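Local coordinates for protein Cry23AA1 (Bacillus thuringiensis, PDB 4RHZ) that is the aerolysin-family, zinc-binding partner of Cry37Aa1 in a binary crystal-protein complex and probably acts as a pore-forming insecticidal toxin, at residues W134-K139 and A150-Q155; V165-S170 and A211-S216; G224-I229 and L249-L254. All coordinates share one frame; numbering follows the deposited sequence.

Interactions 1 and 3 lie side by side, with centres 6 Å apart. They meet at Asp136, whose OD1 is 2.5 Å from Ser227 OG. The backbones also join, with Gln155 O 2.6 Å from Leu225 N. Interaction 2 sits across the chain's centre, with its own centre 47 Å from that of interaction 1 and 42 Å from that of interaction 3. The long strands bridge this gap: strand 146-179 serves interactions 1 and 2, and strand 211-235 serves interactions 2 and 3. The zinc ion is bound by His79, Glu130 and His132. It lies about 8 Å from the side chain of Trp134 in interaction 1, while interaction 2 is away from this site.

Interaction 1: W134-K139 and A150-Q155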
ATOM      1  N   TRP A 134     -13.209   9.427   9.672  1.00 44.01           N
ATOM      2  CA  TRP A 134     -13.946   8.165   9.839  1.00 42.32           C
ATOM      3  C   TRP A 134     -14.869   8.332  11.071  1.00 40.51           C
ATOM      4  O   TRP A 134     -14.478   8.904  12.057  1.00 38.86           O
ATOM      5  CB  TRP A 134     -12.965   6.991  10.046  1.00 42.09           C
ATOM      6  CG  TRP A 134     -12.062   6.766   8.860  1.00 40.50           C
ATOM      7  CD1 TRP A 134     -10.977   7.510   8.524  1.00 40.16           C
ATOM      8  CD2 TRP A 134     -12.179   5.746   7.851  1.00 35.94           C
ATOM      9  NE1 TRP A 134     -10.416   7.032   7.356  1.00 39.00           N
ATOM     10  CE2 TRP A 134     -11.126   5.946   6.927  1.00 35.95           C
ATOM     11  CE3 TRP A 134     -13.078   4.714   7.627  1.00 35.61           C
ATOM     12  CZ2 TRP A 134     -10.951   5.153   5.782  1.00 27.77           C
ATOM     13  CZ3 TRP A 134     -12.910   3.913   6.512  1.00 33.22           C
ATOM     14  CH2 TRP A 134     -11.845   4.150   5.588  1.00 35.46           C
ATOM     15  N   SER A 135     -16.114   7.904  10.966  1.00 40.43           N
ATOM     16  CA  SER A 135     -16.997   7.874  12.127  0.50 40.66           C
ATOM     17  C   SER A 135     -17.870   6.618  12.091  1.00 40.59           C
ATOM     18  O   SER A 135     -18.466   6.289  11.082  1.00 39.22           O
ATOM     19  CB  SER A 135     -17.820   9.175  12.213  0.50 41.56           C
ATOM     20  OG  SER A 135     -16.949  10.286  12.442  0.50 41.04           O
ATOM     21  N   ASP A 136     -17.918   5.882  13.179  1.00 40.25           N
ATOM     22  CA  ASP A 136     -18.634   4.647  13.103  1.00 39.87           C
ATOM     23  C   ASP A 136     -19.295   4.429  14.466  1.00 40.48           C
ATOM     24  O   ASP A 136     -18.780   4.894  15.511  1.00 40.23           O
ATOM     25  CB  ASP A 136     -17.622   3.507  12.819  1.00 40.11           C
ATOM     26  CG  ASP A 136     -17.108   3.473  11.347  1.00 39.97           C
ATOM     27  OD1 ASP A 136     -15.894   3.783  11.118  1.00 35.90           O
ATOM     28  OD2 ASP A 136     -17.884   3.083  10.442  1.00 38.04           O
ATOM     29  N   SER A 137     -20.398   3.690  14.482  1.00 40.44           N
ATOM     30  CA  SER A 137     -20.975   3.294  15.760  1.00 42.50           C
ATOM     31  C   SER A 137     -21.819   2.086  15.598  1.00 43.78           C
ATOM     32  O   SER A 137     -22.211   1.723  14.487  1.00 43.99           O
ATOM     33  CB  SER A 137     -21.770   4.405  16.413  1.00 43.09           C
ATOM     34  OG  SER A 137     -22.815   4.696  15.581  1.00 45.04           O
ATOM     35  N   THR A 138     -22.017   1.380  16.706  1.00 43.97           N
ATOM     36  CA  THR A 138     -22.770   0.133  16.644  1.00 43.90           C
ATOM     37  C   THR A 138     -23.337  -0.055  18.062  1.00 45.81           C
ATOM     38  O   THR A 138     -22.870   0.590  19.035  1.00 45.28           O
ATOM     39  CB  THR A 138     -21.906  -1.026  16.190  1.00 43.72           C
ATOM     40  OG1 THR A 138     -22.711  -2.153  15.821  1.00 42.13           O
ATOM     41  CG2 THR A 138     -20.871  -1.431  17.255  1.00 43.20           C
ATOM     42  N   LYS A 139     -24.363  -0.898  18.150  1.00 46.81           N
ATOM     43  CA  LYS A 139     -25.151  -1.028  19.349  1.00 47.52           C
ATOM     44  C   LYS A 139     -24.895  -2.441  19.794  1.00 46.80           C
ATOM     45  O   LYS A 139     -25.207  -3.405  19.108  1.00 46.43           O
ATOM     46  CB  LYS A 139     -26.600  -0.823  18.995  1.00 48.49           C
ATOM     47  CG  LYS A 139     -27.476  -0.253  20.107  1.00 54.07           C
ATOM     48  CD  LYS A 139     -28.951  -0.738  19.886  1.00 58.74           C
ATOM     49  CE  LYS A 139     -29.980   0.204  20.494  1.00 60.15           C
ATOM     50  NZ  LYS A 139     -31.297   0.168  19.759  1.00 58.57           N
ATOM     51  N   ALA A 150     -14.609  -2.751  22.969  1.00 30.36           N
ATOM     52  CA  ALA A 150     -14.886  -2.491  21.561  1.00 30.11           C
ATOM     53  C   ALA A 150     -13.664  -1.684  21.085  1.00 30.59           C
ATOM     54  O   ALA A 150     -13.403  -0.547  21.579  1.00 31.79           O
ATOM     55  CB  ALA A 150     -16.217  -1.709  21.333  1.00 28.20           C
ATOM     56  N   ALA A 151     -12.870  -2.311  20.228  1.00 29.31           N
ATOM     57  CA  ALA A 151     -11.625  -1.646  19.701  1.00 28.77           C
ATOM     58  C   ALA A 151     -11.909  -1.123  18.277  1.00 28.18           C
ATOM     59  O   ALA A 151     -12.468  -1.818  17.450  1.00 28.50           O
ATOM     60  CB  ALA A 151     -10.435  -2.645  19.713  1.00 26.42           C
ATOM     61  N   TYR A 152     -11.518   0.104  18.004  1.00 28.79           N
ATOM     62  CA  TYR A 152     -11.689   0.683  16.660  1.00 27.91           C
ATOM     63  C   TYR A 152     -10.428   0.412  15.836  1.00 28.55           C
ATOM     64  O   TYR A 152      -9.307   0.769  16.243  1.00 27.43           O
ATOM     65  CB  TYR A 152     -11.922   2.205  16.835  1.00 27.57           C
ATOM     66  CG  TYR A 152     -12.449   2.915  15.626  1.00 27.21           C
ATOM     67  CD1 TYR A 152     -13.440   2.330  14.834  1.00 26.19           C
ATOM     68  CD2 TYR A 152     -12.040   4.217  15.331  1.00 28.27           C
ATOM     69  CE1 TYR A 152     -13.969   3.009  13.763  1.00 31.17           C
ATOM     70  CE2 TYR A 152     -12.550   4.889  14.224  1.00 30.18           C
ATOM     71  CZ  TYR A 152     -13.491   4.299  13.480  1.00 31.21           C
ATOM     72  OH  TYR A 152     -14.038   4.975  12.451  1.00 37.06           O
ATOM     73  N   ILE A 153     -10.614  -0.267  14.707  1.00 28.96           N
ATOM     74  CA  ILE A 153      -9.520  -0.732  13.860  1.00 30.07           C
ATOM     75  C   ILE A 153      -9.591   0.048  12.528  1.00 30.97           C
ATOM     76  O   ILE A 153     -10.677   0.098  11.907  1.00 29.25           O
ATOM     77  CB  ILE A 153      -9.674  -2.235  13.420  1.00 30.31           C
ATOM     78  CG1 ILE A 153      -9.469  -3.305  14.538  1.00 33.53           C
ATOM     79  CG2 ILE A 153      -8.659  -2.581  12.382  1.00 31.09           C
ATOM     80  CD1 ILE A 153      -8.949  -2.799  15.807  1.00 40.74           C
ATOM     81  N   ILE A 154      -8.467   0.639  12.083  1.00 30.67           N
ATOM     82  CA  ILE A 154      -8.395   1.237  10.733  0.50 31.00           C
ATOM     83  C   ILE A 154      -7.452   0.382   9.862  1.00 31.34           C
ATOM     84  O   ILE A 154      -6.309   0.089  10.261  1.00 32.09           O
ATOM     85  CB  ILE A 154      -8.053   2.745  10.808  0.50 31.25           C
ATOM     86  CG1 ILE A 154      -8.513   3.508   9.549  0.50 32.52           C
ATOM     87  CG2 ILE A 154      -6.595   2.975  11.080  0.50 32.83           C
ATOM     88  CD1 ILE A 154      -7.972   2.984   8.285  0.50 28.69           C
ATOM     89  N   GLN A 155      -7.956  -0.072   8.733  1.00 31.22           N
ATOM     90  CA  GLN A 155      -7.209  -0.887   7.852  1.00 32.76           C
ATOM     91  C   GLN A 155      -6.524   0.012   6.771  1.00 35.09           C
ATOM     92  O   GLN A 155      -7.187   0.554   5.904  1.00 35.60           O
ATOM     93  CB  GLN A 155      -8.107  -1.939   7.220  1.00 30.58           C
ATOM     94  CG  GLN A 155      -7.387  -2.866   6.358  1.00 28.56           C
ATOM     95  CD  GLN A 155      -8.224  -4.011   5.913  1.00 35.86           C
ATOM     96  OE1 GLN A 155      -8.572  -4.125   4.730  1.00 30.90           O
ATOM     97  NE2 GLN A 155      -8.582  -4.893   6.870  1.00 34.10           N
TER
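Tyr152 on strand 146-179 reaches across to Asp136 on strand 126-142. Its OH donates a hydrogen bond of 2.6 Å to Asp136 OD1. The oxygen accepts it on the anti lone pair, turned away from OD2. OD1 lies at the edge of the tyrosine ring and in its plane, while the carboxylate plane is turned 61° from the ring. Tyr152 CG is anti to the backbone N (chi1 -166°), and this sends the ring across the space between the strands. Asp136 also takes part in hydrogen bonds with two hydroxyls of the neighbouring hairpin, Ser227 OG at OD1 and Ser253 OG at OD2. Three hydroxyls thus hold the buried carboxylate, which probably helps to stabilise a negative charge there.

The other contacts are van der Waals. Trp134 CB lies 3.3 Å from Tyr152 OH, at the edge of the tyrosine ring. Ile154 sits over one face of the Trp134 indole, with CG1 4.4 Å from CE2. Phe73 stacks on the Tyr152 ring.

No backbone bond links the segments, whose short axes stay at least 9.8 Å apart, roughly antiparallel at 143°. Side chains make the contact between facing strands, as in the beta-sandwich interior of an elongated aerolysin-type toxin.

Interaction 2: V165-S170 and A211-S216; sequences VECDMS and AHFKGS
Two antiparallel neighbours of the main beta sheet pair here, strand 146-179 through Val165-Ser170 and strand 211-235 through Ala211-Ser216. Val165-Gly215, Cys167-Phe213 and Met169-Ala211 are hydrogen-bonded pairs. Glu166-Lys214 and Asp168-His212 are the non-hydrogen-bonded pairs between them. At one end Val165 N bonds to Gly215 O at 3.0 Å. At the other, Met169 and Ala211 exchange two bonds, both 2.7 Å: Met169 N to Ala211 O and Ala211 N to Met169 O.

One face of the sheet carries Glu166, Asp168, His212 and Lys214. His212 lies between the two acids and donates from both ring nitrogens. ND1 bonds to Asp168 OD1 at 2.8 Å, on the syn side but 30° out of the carboxylate plane. NE2 bonds diagonally to Glu166 OE1 at 2.7 Å and meets that oxygen from above the carboxylate plane. Both oxygens lie at the edge of the imidazole, close to its plane, so the two bonds fix the ring's rotation. Its CG is anti to the backbone N (chi1 -179°), which swings the ring over the partner strand. Two N-H donors beside two acids are consistent with a protonated, positively charged imidazole. The other Asp168 oxygen, OD2, bonds to Asn35.

This is long-strand pairing of the kind on which the elongated aerolysin-family fold is built, and it lies away from the zinc site. Val165, Cys167, Met169, Ala211 and Phe213 point to the opposite face. Cys167 SG touches Phe213 CB at 4.0 Å, and Phe213 CE2 approaches Val165 O to 3.4 Å. Val191 of helix 191-197 packs on Met169 and Ala211, and Val89 of strand 67-90 packs on Met169 and Phe213.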
ATOM      1  N   VAL A 165       4.263   5.156 -19.684  1.00 37.55           N
ATOM      2  CA  VAL A 165       3.746   6.408 -20.262  1.00 35.94           C
ATOM      3  C   VAL A 165       4.110   6.393 -21.785  1.00 36.56           C
ATOM      4  O   VAL A 165       5.259   6.584 -22.161  1.00 37.41           O
ATOM      5  CB  VAL A 165       4.402   7.619 -19.538  1.00 35.56           C
ATOM      6  CG1 VAL A 165       3.948   8.939 -20.118  1.00 33.31           C
ATOM      7  CG2 VAL A 165       4.134   7.582 -18.017  1.00 34.61           C
ATOM      8  N   GLU A 166       3.133   6.125 -22.631  1.00 36.11           N
ATOM      9  CA  GLU A 166       3.346   5.715 -23.993  1.00 37.42           C
ATOM     10  C   GLU A 166       2.479   6.479 -24.949  1.00 37.70           C
ATOM     11  O   GLU A 166       1.342   6.859 -24.608  1.00 38.11           O
ATOM     12  CB  GLU A 166       3.020   4.235 -24.159  1.00 36.50           C
ATOM     13  CG  GLU A 166       4.084   3.371 -23.530  1.00 41.27           C
ATOM     14  CD  GLU A 166       3.801   1.906 -23.778  1.00 47.93           C
ATOM     15  OE1 GLU A 166       4.481   1.312 -24.617  1.00 52.74           O
ATOM     16  OE2 GLU A 166       2.854   1.352 -23.194  1.00 52.73           O
ATOM     17  N   CYS A 167       3.008   6.692 -26.154  1.00 37.33           N
ATOM     18  CA  CYS A 167       2.161   7.137 -27.305  1.00 37.80           C
ATOM     19  C   CYS A 167       2.832   6.833 -28.658  1.00 37.78           C
ATOM     20  O   CYS A 167       3.996   6.437 -28.704  1.00 38.61           O
ATOM     21  CB  CYS A 167       1.799   8.609 -27.233  1.00 36.06           C
ATOM     22  SG  CYS A 167       3.273   9.634 -27.212  1.00 38.38           S
ATOM     23  N   ASP A 168       2.064   7.010 -29.730  1.00 38.58           N
ATOM     24  CA  ASP A 168       2.547   6.925 -31.124  1.00 37.84           C
ATOM     25  C   ASP A 168       2.593   8.305 -31.735  1.00 37.12           C
ATOM     26  O   ASP A 168       1.851   9.206 -31.363  1.00 35.76           O
ATOM     27  CB  ASP A 168       1.591   6.089 -31.980  1.00 37.74           C
ATOM     28  CG  ASP A 168       1.621   4.601 -31.619  1.00 37.45           C
ATOM     29  OD1 ASP A 168       2.687   4.124 -31.160  1.00 40.81           O
ATOM     30  OD2 ASP A 168       0.589   3.921 -31.840  1.00 36.73           O
ATOM     31  N   MET A 169       3.448   8.440 -32.729  1.00 37.73           N
ATOM     32  CA  MET A 169       3.638   9.706 -33.404  1.00 37.80           C
ATOM     33  C   MET A 169       3.856   9.370 -34.876  1.00 37.70           C
ATOM     34  O   MET A 169       4.544   8.388 -35.213  1.00 37.87           O
ATOM     35  CB  MET A 169       4.858  10.396 -32.830  1.00 36.67           C
ATOM     36  CG  MET A 169       4.579  11.117 -31.559  1.00 39.44           C
ATOM     37  SD  MET A 169       6.037  11.982 -30.908  1.00 42.67           S
ATOM     38  CE  MET A 169       5.651  12.018 -29.144  1.00 44.68           C
ATOM     39  N   SER A 170       3.239  10.156 -35.748  1.00 37.87           N
ATOM     40  CA  SER A 170       3.486  10.055 -37.184  1.00 37.62           C
ATOM     41  C   SER A 170       3.566  11.476 -37.716  1.00 36.67           C
ATOM     42  O   SER A 170       3.072  12.433 -37.061  1.00 34.65           O
ATOM     43  CB  SER A 170       2.361   9.321 -37.897  1.00 37.36           C
ATOM     44  OG  SER A 170       1.197  10.087 -37.710  1.00 39.84           O
ATOM     45  N   ALA A 211       6.248   6.313 -35.159  1.00 41.89           N
ATOM     46  CA  ALA A 211       7.176   6.107 -34.036  1.00 42.07           C
ATOM     47  C   ALA A 211       6.381   5.919 -32.761  1.00 42.04           C
ATOM     48  O   ALA A 211       5.355   6.608 -32.524  1.00 42.00           O
ATOM     49  CB  ALA A 211       8.218   7.264 -33.891  1.00 41.73           C
ATOM     50  N   HIS A 212       6.857   4.994 -31.934  1.00 41.99           N
ATOM     51  CA  HIS A 212       6.212   4.702 -30.669  1.00 41.47           C
ATOM     52  C   HIS A 212       7.055   5.292 -29.572  1.00 41.25           C
ATOM     53  O   HIS A 212       8.287   5.036 -29.524  1.00 41.15           O
ATOM     54  CB  HIS A 212       6.066   3.200 -30.448  1.00 41.69           C
ATOM     55  CG  HIS A 212       5.390   2.840 -29.152  1.00 43.67           C
ATOM     56  ND1 HIS A 212       4.026   2.955 -28.962  1.00 42.03           N
ATOM     57  CD2 HIS A 212       5.888   2.330 -27.995  1.00 43.93           C
ATOM     58  CE1 HIS A 212       3.716   2.551 -27.739  1.00 44.43           C
ATOM     59  NE2 HIS A 212       4.828   2.158 -27.135  1.00 43.27           N
ATOM     60  N   PHE A 213       6.416   6.060 -28.673  1.00 39.91           N
ATOM     61  CA  PHE A 213       7.155   6.537 -27.470  1.00 38.98           C
ATOM     62  C   PHE A 213       6.814   5.697 -26.235  1.00 38.97           C
ATOM     63  O   PHE A 213       5.647   5.570 -25.887  1.00 40.15           O
ATOM     64  CB  PHE A 213       6.926   8.023 -27.172  1.00 36.39           C
ATOM     65  CG  PHE A 213       7.554   8.457 -25.902  1.00 33.93           C
ATOM     66  CD1 PHE A 213       8.907   8.693 -25.855  1.00 29.81           C
ATOM     67  CD2 PHE A 213       6.791   8.563 -24.703  1.00 30.89           C
ATOM     68  CE1 PHE A 213       9.529   9.050 -24.683  1.00 31.81           C
ATOM     69  CE2 PHE A 213       7.389   8.935 -23.508  1.00 26.69           C
ATOM     70  CZ  PHE A 213       8.745   9.181 -23.470  1.00 34.04           C
ATOM     71  N   LYS A 214       7.841   5.179 -25.576  1.00 40.61           N
ATOM     72  CA  LYS A 214       7.706   4.352 -24.383  1.00 41.70           C
ATOM     73  C   LYS A 214       8.461   4.977 -23.255  1.00 40.95           C
ATOM     74  O   LYS A 214       9.684   4.806 -23.137  1.00 41.12           O
ATOM     75  CB  LYS A 214       8.271   2.960 -24.618  1.00 43.19           C
ATOM     76  CG  LYS A 214       8.180   2.076 -23.323  1.00 46.97           C
ATOM     77  CD  LYS A 214       7.846   0.638 -23.614  1.00 51.79           C
ATOM     78  CE  LYS A 214       7.694  -0.163 -22.282  1.00 57.38           C
ATOM     79  NZ  LYS A 214       6.899  -1.442 -22.484  1.00 58.78           N
ATOM     80  N   GLY A 215       7.759   5.769 -22.450  1.00 41.00           N
ATOM     81  CA  GLY A 215       8.401   6.372 -21.285  1.00 41.07           C
ATOM     82  C   GLY A 215       7.848   5.813 -19.975  1.00 42.26           C
ATOM     83  O   GLY A 215       7.247   4.729 -19.938  1.00 42.36           O
ATOM     84  N   SER A 216       7.998   6.561 -18.893  1.00 41.80           N
ATOM     85  CA  SER A 216       7.543   6.014 -17.638  1.00 41.89           C
ATOM     86  C   SER A 216       7.180   7.041 -16.560  1.00 41.13           C
ATOM     87  O   SER A 216       7.478   8.267 -16.661  1.00 41.12           O
ATOM     88  CB  SER A 216       8.597   5.018 -17.133  1.00 42.10           C
ATOM     89  OG  SER A 216       9.673   5.775 -16.655  1.00 43.32           O
TER

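Interaction 3: G224-I229 and L249-L254; sequences GLRSII and LINGSL
This contact is the antiparallel pairing of a beta hairpin whose arms are strands 211-235 and 246-254, within the main sheet of the chain. Ile229 and Ile250 form a regular hydrogen-bonded pair. Ile229 N reaches Ile250 O at 2.9 Å, and Ile250 N reaches Ile229 O at 2.8 Å. Beside them Ile228 CG2 packs on Leu249 CB at 4.1 Å.

The regular pattern breaks further along. Arg226 pairs with Leu254 but Ile228 pairs with Asn251, a register shift of one that marks a beta bulge. Ser227 spans it with three bonds. Its N binds Ser253 O at 2.9 Å. Its O accepts from Gly252 N at 3.1 Å, with the donor above the carbonyl plane. Its OG accepts from Ser253 N at 2.7 Å. The hydroxyl stands between the backbone N and the carbonyl carbon (chi1 64°), and there it faces the other arm. Gly252 CA passes 3.5 Å from Ser227 OG, and having no side chain it leaves room for this close approach. Asp136 of strand 126-142 is the further partner of both serine hydroxyls.

Arg226 and Asn251 lie on the same face of the hairpin. Their guanidinium and amide planes are 48° apart, and Asn251 OD1 lies at the guanidinium edge. A water mediates here: it accepts from Arg226 NH1 at 2.8 Å and donates to Ser227 O, with a weak bond to Asn251 OD1. Leu254 CD2 lies over one face of the guanidinium. On the other flank of strand 211-235, Leu225 and Arg226 both face Gln155 in a classic beta bulge. Leu249 also packs on Gln72 of the Cry37Aa1 chain.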
ATOM      1  N   GLY A 224      -6.410   5.047   4.482  1.00 32.36           N
ATOM      2  CA  GLY A 224      -7.306   4.134   5.173  1.00 31.31           C
ATOM      3  C   GLY A 224      -8.156   3.478   4.129  1.00 32.30           C
ATOM      4  O   GLY A 224      -8.706   4.164   3.232  1.00 32.40           O
ATOM      5  N   LEU A 225      -8.299   2.173   4.229  1.00 31.81           N
ATOM      6  CA  LEU A 225      -9.188   1.520   3.315  1.00 33.94           C
ATOM      7  C   LEU A 225     -10.554   1.220   3.884  1.00 35.23           C
ATOM      8  O   LEU A 225     -11.531   1.214   3.134  1.00 35.51           O
ATOM      9  CB  LEU A 225      -8.609   0.214   2.848  1.00 33.41           C
ATOM     10  CG  LEU A 225      -7.208   0.224   2.258  1.00 33.56           C
ATOM     11  CD1 LEU A 225      -6.770  -1.246   2.207  1.00 31.56           C
ATOM     12  CD2 LEU A 225      -7.236   0.857   0.807  1.00 28.85           C
ATOM     13  N   ARG A 226     -10.604   0.899   5.186  1.00 35.49           N
ATOM     14  CA  ARG A 226     -11.841   0.565   5.892  1.00 35.70           C
ATOM     15  C   ARG A 226     -11.628   0.548   7.385  1.00 35.90           C
ATOM     16  O   ARG A 226     -10.461   0.432   7.860  1.00 36.35           O
ATOM     17  CB  ARG A 226     -12.448  -0.727   5.444  1.00 34.71           C
ATOM     18  CG  ARG A 226     -11.462  -1.796   5.249  1.00 39.37           C
ATOM     19  CD  ARG A 226     -12.042  -3.016   5.725  1.00 45.42           C
ATOM     20  NE  ARG A 226     -12.282  -3.968   4.692  1.00 50.71           N
ATOM     21  CZ  ARG A 226     -13.360  -4.769   4.642  1.00 56.37           C
ATOM     22  NH1 ARG A 226     -14.335  -4.696   5.566  1.00 55.58           N
ATOM     23  NH2 ARG A 226     -13.464  -5.642   3.643  1.00 54.21           N
ATOM     24  N   SER A 227     -12.740   0.763   8.102  1.00 33.76           N
ATOM     25  CA  SER A 227     -12.789   0.784   9.557  1.00 32.48           C
ATOM     26  C   SER A 227     -13.533  -0.498   9.974  1.00 32.43           C
ATOM     27  O   SER A 227     -14.380  -1.032   9.230  1.00 31.49           O
ATOM     28  CB  SER A 227     -13.479   2.055  10.078  1.00 31.76           C
ATOM     29  OG  SER A 227     -14.863   2.062   9.654  1.00 33.48           O
ATOM     30  N   ILE A 228     -13.133  -1.043  11.113  1.00 32.33           N
ATOM     31  CA  ILE A 228     -13.749  -2.216  11.679  1.00 33.38           C
ATOM     32  C   ILE A 228     -13.926  -1.926  13.209  1.00 33.44           C
ATOM     33  O   ILE A 228     -13.080  -1.232  13.837  1.00 32.80           O
ATOM     34  CB  ILE A 228     -12.836  -3.420  11.471  1.00 34.58           C
ATOM     35  CG1 ILE A 228     -12.821  -3.830  10.013  1.00 36.01           C
ATOM     36  CG2 ILE A 228     -13.322  -4.648  12.283  1.00 35.89           C
ATOM     37  CD1 ILE A 228     -11.688  -4.808   9.673  1.00 39.92           C
ATOM     38  N   ILE A 229     -15.035  -2.399  13.793  1.00 32.18           N
ATOM     39  CA  ILE A 229     -15.226  -2.353  15.260  1.00 30.60           C
ATOM     40  C   ILE A 229     -15.056  -3.754  15.760  1.00 30.73           C
ATOM     41  O   ILE A 229     -15.784  -4.665  15.353  1.00 31.87           O
ATOM     42  CB  ILE A 229     -16.580  -1.806  15.629  1.00 31.62           C
ATOM     43  CG1 ILE A 229     -16.603  -0.303  15.265  1.00 31.67           C
ATOM     44  CG2 ILE A 229     -16.814  -1.991  17.127  1.00 29.23           C
ATOM     45  CD1 ILE A 229     -17.957   0.312  15.279  1.00 35.99           C
ATOM     46  N   LEU A 249     -16.404  -9.269  14.894  1.00 40.02           N
ATOM     47  CA  LEU A 249     -16.033  -8.008  14.212  1.00 40.55           C
ATOM     48  C   LEU A 249     -17.192  -7.461  13.462  1.00 41.13           C
ATOM     49  O   LEU A 249     -17.876  -8.193  12.764  1.00 41.95           O
ATOM     50  CB  LEU A 249     -14.917  -8.262  13.231  1.00 41.42           C
ATOM     51  CG  LEU A 249     -13.644  -8.908  13.791  1.00 44.19           C
ATOM     52  CD1 LEU A 249     -12.791  -9.401  12.628  1.00 48.67           C
ATOM     53  CD2 LEU A 249     -12.901  -8.014  14.659  1.00 38.15           C
ATOM     54  N   ILE A 250     -17.431  -6.172  13.627  1.00 40.85           N
ATOM     55  CA  ILE A 250     -18.522  -5.510  12.956  1.00 40.93           C
ATOM     56  C   ILE A 250     -17.907  -4.511  11.910  1.00 41.65           C
ATOM     57  O   ILE A 250     -17.102  -3.643  12.270  1.00 40.14           O
ATOM     58  CB  ILE A 250     -19.326  -4.698  13.996  1.00 41.78           C
ATOM     59  CG1 ILE A 250     -19.973  -5.614  15.043  1.00 41.89           C
ATOM     60  CG2 ILE A 250     -20.400  -3.781  13.298  1.00 38.43           C
ATOM     61  CD1 ILE A 250     -20.317  -4.821  16.293  1.00 44.35           C
ATOM     62  N   ASN A 251     -18.237  -4.666  10.630  1.00 41.92           N
ATOM     63  CA  ASN A 251     -17.847  -3.666   9.628  1.00 43.01           C
ATOM     64  C   ASN A 251     -18.316  -2.284   9.965  1.00 42.73           C
ATOM     65  O   ASN A 251     -19.502  -2.100  10.295  1.00 41.94           O
ATOM     66  CB  ASN A 251     -18.360  -4.063   8.292  1.00 43.08           C
ATOM     67  CG  ASN A 251     -17.699  -5.281   7.840  1.00 47.73           C
ATOM     68  OD1 ASN A 251     -16.477  -5.472   8.077  1.00 50.50           O
ATOM     69  ND2 ASN A 251     -18.457  -6.141   7.207  1.00 49.17           N
ATOM     70  N   GLY A 252     -17.363  -1.351   9.946  1.00 41.20           N
ATOM     71  CA  GLY A 252     -17.644   0.061  10.152  1.00 42.00           C
ATOM     72  C   GLY A 252     -17.923   0.668   8.789  1.00 42.53           C
ATOM     73  O   GLY A 252     -19.008   0.482   8.286  1.00 43.87           O
ATOM     74  N   SER A 253     -16.921   1.296   8.160  1.00 42.06           N
ATOM     75  CA  SER A 253     -17.079   2.004   6.878  1.00 42.79           C
ATOM     76  C   SER A 253     -16.023   1.594   5.836  1.00 43.31           C
ATOM     77  O   SER A 253     -14.927   1.168   6.193  1.00 43.98           O
ATOM     78  CB  SER A 253     -16.917   3.515   7.068  1.00 42.58           C
ATOM     79  OG  SER A 253     -17.769   4.070   8.028  1.00 41.60           O
ATOM     80  N   LEU A 254     -16.348   1.741   4.556  1.00 43.92           N
ATOM     81  CA  LEU A 254     -15.340   1.604   3.458  1.00 44.21           C
ATOM     82  C   LEU A 254     -14.931   2.993   3.075  1.00 44.32           C
ATOM     83  O   LEU A 254     -15.756   3.889   3.127  1.00 45.14           O
ATOM     84  CB  LEU A 254     -15.970   1.015   2.217  1.00 44.21           C
ATOM     85  CG  LEU A 254     -16.538  -0.382   2.257  1.00 43.48           C
ATOM     86  CD1 LEU A 254     -17.064  -0.734   0.866  1.00 40.98           C
ATOM     87  CD2 LEU A 254     -15.468  -1.389   2.750  1.00 41.88           C
TER
HETATM   88  O   HOH W   1     -15.065  -2.515   7.090  1.00 44.27           O